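Local coordinates for protein BSU-2 beta-lactamase (PDB 6W5E) that probably hydrolyses beta-lactam antibiotics as a class D beta-lactamase, opening the lactam ring and so contributing to antibiotic resistance in Bacillus subtilis, at residues L84-E95 and F189-M200. Residues are numbered along the deposited sequence; the frame is centred on the assembly and turned at random.
Sequences LIGLQVKAVRDE and FDKPVMKIVKRM. With EDO (1,2-ethanediol), chain F.
L84 lays its CB over one face of the F189 ring, 3.8 Å from the centroid and 18° off the normal, which meets the geometry of a CH-pi contact, while Q88 CB sits at the ring edge, 3.6 Å from F189 CD1. At the far end, the R199 guanidinium has I196 CA over one face and E95 OE2 at its edge; E95 OE2 accepts R199 NH2 at 3.0 Å on its syn side, though out of the carboxylate plane, and a water that donates to E95 OE2 and accepts from R199 NE bridges the same pair. Bent at chi2, the Q88 chain brings its amide to the N-terminal end of helix 191-200. There Q88 OE1 accepts D190 N at 2.8 Å, tilted from the carbonyl plane, and Q88 NE2 donates within the amide plane to D190 OD1 at 3.1 Å, reaching the carboxylate from above its plane. Two nearly straight bonds thus fix the rotation of the amide. Between these polar ends, L87 is a knob among V193, I196, V197 and M200, its CD1 3.8 Å from V197 CG2, and L84 CD2 reaches V197 CG2 at 3.6 Å. The short axes of helices 84-88 and 191-200 cross at 138°. Around them, the W144 ring on helix 138-147 meets F189 with nearly parallel planes, L117 of helix 117-122 touches L87 and M200, and helix 191-200 leads toward edge strand 202-205 of the antiparallel sheet.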
loop_
_atom_site.group_PDB
_atom_site.type_symbol
_atom_site.label_atom_id
_atom_site.label_comp_id
_atom_site.label_asym_id
_atom_site.label_seq_id
_atom_site.Cartn_x
_atom_site.Cartn_y
_atom_site.Cartn_z
ATOM N N LEU A 84 5.348 9.574 1.357
ATOM C CA LEU A 84 5.808 10.372 0.223
ATOM C C LEU A 84 5.622 11.862 0.484
ATOM O O LEU A 84 6.560 12.654 0.327
ATOM C CB LEU A 84 5.068 9.955 -1.051
ATOM C CG LEU A 84 5.442 8.591 -1.638
ATOM C CD1 LEU A 84 4.356 8.117 -2.585
ATOM C CD2 LEU A 84 6.798 8.664 -2.344
ATOM N N ILE A 85 4.412 12.265 0.884
ATOM C CA ILE A 85 4.156 13.680 1.152
ATOM C C ILE A 85 5.037 14.166 2.289
ATOM O O ILE A 85 5.647 15.243 2.212
ATOM C CB ILE A 85 2.670 13.916 1.469
ATOM C CG1 ILE A 85 1.788 13.554 0.276
ATOM C CG2 ILE A 85 2.444 15.361 1.900
ATOM C CD1 ILE A 85 0.318 13.439 0.655
ATOM N N GLY A 86 5.110 13.377 3.368
ATOM C CA GLY A 86 5.827 13.816 4.552
ATOM C C GLY A 86 7.298 14.046 4.286
ATOM O O GLY A 86 7.873 15.030 4.755
ATOM N N LEU A 87 7.926 13.149 3.520
ATOM C CA LEU A 87 9.323 13.357 3.152
ATOM C C LEU A 87 9.464 14.541 2.205
ATOM O O LEU A 87 10.378 15.362 2.364
ATOM C CB LEU A 87 9.871 12.092 2.493
ATOM C CG LEU A 87 10.078 10.910 3.438
ATOM C CD1 LEU A 87 10.220 9.596 2.660
ATOM C CD2 LEU A 87 11.281 11.155 4.348
ATOM N N GLN A 88 8.559 14.659 1.227
ATOM C CA GLN A 88 8.676 15.721 0.230
ATOM C C GLN A 88 8.584 17.099 0.872
ATOM O O GLN A 88 9.344 18.004 0.506
ATOM C CB GLN A 88 7.598 15.560 -0.840
ATOM C CG GLN A 88 7.724 16.533 -2.005
ATOM C CD GLN A 88 8.978 16.304 -2.832
ATOM O OE1 GLN A 88 9.465 15.179 -2.951
ATOM N NE2 GLN A 88 9.498 17.372 -3.428
ATOM N N VAL A 89 7.667 17.279 1.833
ATOM C CA VAL A 89 7.487 18.571 2.498
ATOM C C VAL A 89 8.380 18.728 3.714
ATOM O O VAL A 89 8.271 19.740 4.426
ATOM C CB VAL A 89 6.016 18.873 2.868
ATOM C CG1 VAL A 89 5.097 18.684 1.663
ATOM C CG2 VAL A 89 5.558 18.031 4.076
ATOM N N LYS A 90 9.254 17.758 3.980
ATOM C CA LYS A 90 10.209 17.807 5.088
ATOM C C LYS A 90 9.538 17.797 6.464
ATOM O O LYS A 90 10.100 18.300 7.443
ATOM C CB LYS A 90 11.212 18.958 4.940
ATOM C CG LYS A 90 11.908 18.957 3.585
ATOM C CD LYS A 90 13.027 19.982 3.516
ATOM N N ALA A 91 8.339 17.218 6.566
ATOM C CA ALA A 91 7.748 16.971 7.877
ATOM C C ALA A 91 8.447 15.829 8.603
ATOM O O ALA A 91 8.347 15.736 9.832
ATOM C CB ALA A 91 6.248 16.686 7.755
ATOM N N VAL A 92 9.123 14.952 7.864
ATOM C CA VAL A 92 10.016 13.937 8.405
ATOM C C VAL A 92 11.295 13.973 7.587
ATOM O O VAL A 92 11.283 14.322 6.403
ATOM C CB VAL A 92 9.398 12.517 8.406
ATOM C CG1 VAL A 92 8.409 12.358 9.551
ATOM C CG2 VAL A 92 8.731 12.207 7.069
ATOM N N ARG A 93 12.401 13.568 8.219
ATOM C CA ARG A 93 13.724 13.727 7.620
ATOM C C ARG A 93 14.065 12.588 6.664
ATOM O O ARG A 93 14.604 12.827 5.577
ATOM C CB ARG A 93 14.769 13.824 8.735
ATOM C CG ARG A 93 16.184 14.170 8.291
ATOM C CD ARG A 93 17.200 13.737 9.351
ATOM N NE ARG A 93 16.998 12.336 9.701
ATOM C CZ ARG A 93 16.642 11.898 10.905
ATOM N NH1 ARG A 93 16.461 12.751 11.906
ATOM N NH2 ARG A 93 16.460 10.602 11.100
ATOM N N ASP A 94 13.773 11.352 7.049
ATOM C CA ASP A 94 14.135 10.156 6.285
ATOM C C ASP A 94 13.442 8.969 6.948
ATOM O O ASP A 94 12.609 9.145 7.849
ATOM C CB ASP A 94 15.659 9.986 6.155
ATOM C CG ASP A 94 16.375 9.908 7.505
ATOM O OD1 ASP A 94 15.783 9.440 8.502
ATOM O OD2 ASP A 94 17.562 10.307 7.565
ATOM N N GLU A 95 13.794 7.758 6.511
ATOM C CA GLU A 95 13.154 6.548 7.013
ATOM C C GLU A 95 13.466 6.287 8.483
ATOM O O GLU A 95 12.809 5.440 9.104
ATOM C CB GLU A 95 13.539 5.337 6.143
ATOM C CG GLU A 95 15.017 4.937 6.214
ATOM C CD GLU A 95 15.884 5.594 5.139
ATOM O OE1 GLU A 95 15.830 6.836 5.001
ATOM O OE2 GLU A 95 16.645 4.877 4.446
ATOM N N PHE A 189 7.473 13.759 -6.901
ATOM C CA PHE A 189 8.316 13.711 -5.718
ATOM C C PHE A 189 9.769 13.664 -6.158
ATOM O O PHE A 189 10.079 13.181 -7.251
ATOM C CB PHE A 189 7.994 12.471 -4.867
ATOM C CG PHE A 189 6.598 12.463 -4.344
ATOM C CD1 PHE A 189 6.225 13.337 -3.332
ATOM C CD2 PHE A 189 5.646 11.606 -4.870
ATOM C CE1 PHE A 189 4.933 13.351 -2.850
ATOM C CE2 PHE A 189 4.347 11.624 -4.399
ATOM C CZ PHE A 189 3.988 12.490 -3.379
ATOM N N ASP A 190 10.663 14.161 -5.303
ATOM C CA ASP A 190 12.084 14.014 -5.579
ATOM C C ASP A 190 12.427 12.540 -5.726
ATOM O O ASP A 190 11.849 11.677 -5.060
ATOM C CB ASP A 190 12.927 14.616 -4.456
ATOM C CG ASP A 190 12.656 16.094 -4.245
ATOM O OD1 ASP A 190 12.038 16.729 -5.123
ATOM O OD2 ASP A 190 13.075 16.625 -3.198
ATOM N N LYS A 191 13.356 12.248 -6.632
ATOM C CA LYS A 191 13.797 10.867 -6.806
ATOM C C LYS A 191 14.216 10.203 -5.501
ATOM O O LYS A 191 13.748 9.088 -5.233
ATOM C CB LYS A 191 14.859 10.780 -7.914
ATOM C CG LYS A 191 14.274 10.835 -9.313
ATOM C CD LYS A 191 14.368 9.473 -9.991
ATOM C CE LYS A 191 13.389 9.345 -11.147
ATOM N NZ LYS A 191 13.427 7.972 -11.720
ATOM N N PRO A 192 15.056 10.807 -4.650
ATOM C CA PRO A 192 15.406 10.120 -3.392
ATOM C C PRO A 192 14.212 9.848 -2.499
ATOM O O PRO A 192 14.216 8.849 -1.771
ATOM C CB PRO A 192 16.410 11.070 -2.728
ATOM C CG PRO A 192 16.947 11.904 -3.834
ATOM C CD PRO A 192 15.863 12.027 -4.855
ATOM N N VAL A 193 13.189 10.705 -2.536
ATOM C CA VAL A 193 11.984 10.467 -1.742
ATOM C C VAL A 193 11.311 9.170 -2.174
ATOM O O VAL A 193 10.935 8.337 -1.341
ATOM C CB VAL A 193 11.028 11.670 -1.845
ATOM C CG1 VAL A 193 9.641 11.315 -1.287
ATOM C CG2 VAL A 193 11.631 12.872 -1.125
ATOM N N MET A 194 11.150 8.978 -3.485
ATOM C CA MET A 194 10.534 7.748 -3.970
ATOM C C MET A 194 11.404 6.531 -3.684
ATOM O O MET A 194 10.885 5.468 -3.331
ATOM C CB MET A 194 10.200 7.876 -5.447
ATOM C CG MET A 194 9.075 8.865 -5.661
ATOM S SD MET A 194 8.516 9.023 -7.363
ATOM C CE MET A 194 9.847 9.985 -8.073
ATOM N N LYS A 195 12.729 6.668 -3.812
ATOM C CA LYS A 195 13.625 5.565 -3.467
ATOM C C LYS A 195 13.490 5.180 -1.995
ATOM O O LYS A 195 13.461 3.993 -1.663
ATOM C CB LYS A 195 15.079 5.940 -3.782
ATOM C CG LYS A 195 15.380 6.171 -5.245
ATOM C CD LYS A 195 15.082 4.935 -6.085
ATOM C CE LYS A 195 15.617 5.092 -7.507
ATOM N NZ LYS A 195 15.061 4.060 -8.428
ATOM N N ILE A 196 13.437 6.166 -1.096
ATOM C CA ILE A 196 13.277 5.874 0.330
ATOM C C ILE A 196 11.961 5.147 0.593
ATOM O O ILE A 196 11.921 4.154 1.327
ATOM C CB ILE A 196 13.395 7.167 1.160
ATOM C CG1 ILE A 196 14.827 7.700 1.112
ATOM C CG2 ILE A 196 12.964 6.944 2.605
ATOM C CD1 ILE A 196 14.954 9.162 1.490
ATOM N N VAL A 197 10.859 5.630 0.010
ATOM C CA VAL A 197 9.570 4.991 0.282
ATOM C C VAL A 197 9.550 3.564 -0.257
ATOM O O VAL A 197 9.065 2.642 0.410
ATOM C CB VAL A 197 8.401 5.847 -0.240
ATOM C CG1 VAL A 197 7.081 5.073 -0.144
ATOM C CG2 VAL A 197 8.323 7.131 0.559
ATOM N N LYS A 198 10.094 3.351 -1.462
ATOM C CA LYS A 198 10.214 1.989 -1.975
ATOM C C LYS A 198 11.000 1.105 -1.014
ATOM O O LYS A 198 10.586 -0.019 -0.713
ATOM C CB LYS A 198 10.873 1.992 -3.355
ATOM C CG LYS A 198 9.965 2.437 -4.483
ATOM C CD LYS A 198 10.708 2.383 -5.816
ATOM C CE LYS A 198 9.785 2.646 -7.001
ATOM N NZ LYS A 198 10.520 2.531 -8.292
ATOM N N ARG A 199 12.138 1.599 -0.511
ATOM C CA ARG A 199 12.922 0.800 0.424
ATOM C C ARG A 199 12.113 0.462 1.670
ATOM O O ARG A 199 12.168 -0.672 2.163
ATOM C CB ARG A 199 14.220 1.519 0.796
ATOM C CG ARG A 199 15.253 1.494 -0.323
ATOM C CD ARG A 199 16.675 1.636 0.198
ATOM N NE ARG A 199 16.818 2.800 1.063
ATOM C CZ ARG A 199 17.185 4.007 0.645
ATOM N NH1 ARG A 199 17.434 4.223 -0.644
ATOM N NH2 ARG A 199 17.282 5.003 1.516
ATOM N N MET A 200 11.325 1.418 2.171
ATOM C CA MET A 200 10.517 1.152 3.354
ATOM C C MET A 200 9.440 0.112 3.097
ATOM O O MET A 200 8.963 -0.505 4.050
ATOM C CB MET A 200 9.856 2.436 3.871
ATOM C CG MET A 200 10.846 3.475 4.377
ATOM S SD MET A 200 10.072 4.875 5.211
ATOM C CE MET A 200 9.231 5.701 3.893
HETATM C C1 EDO F . 10.080 -0.456 -9.679
HETATM O O1 EDO F . 10.901 -0.321 -8.513
HETATM C C2 EDO F . 8.886 -1.345 -9.363
HETATM O O2 EDO F . 9.348 -2.605 -8.862
HETATM O O HOH W 1 16.607 2.205 3.894
#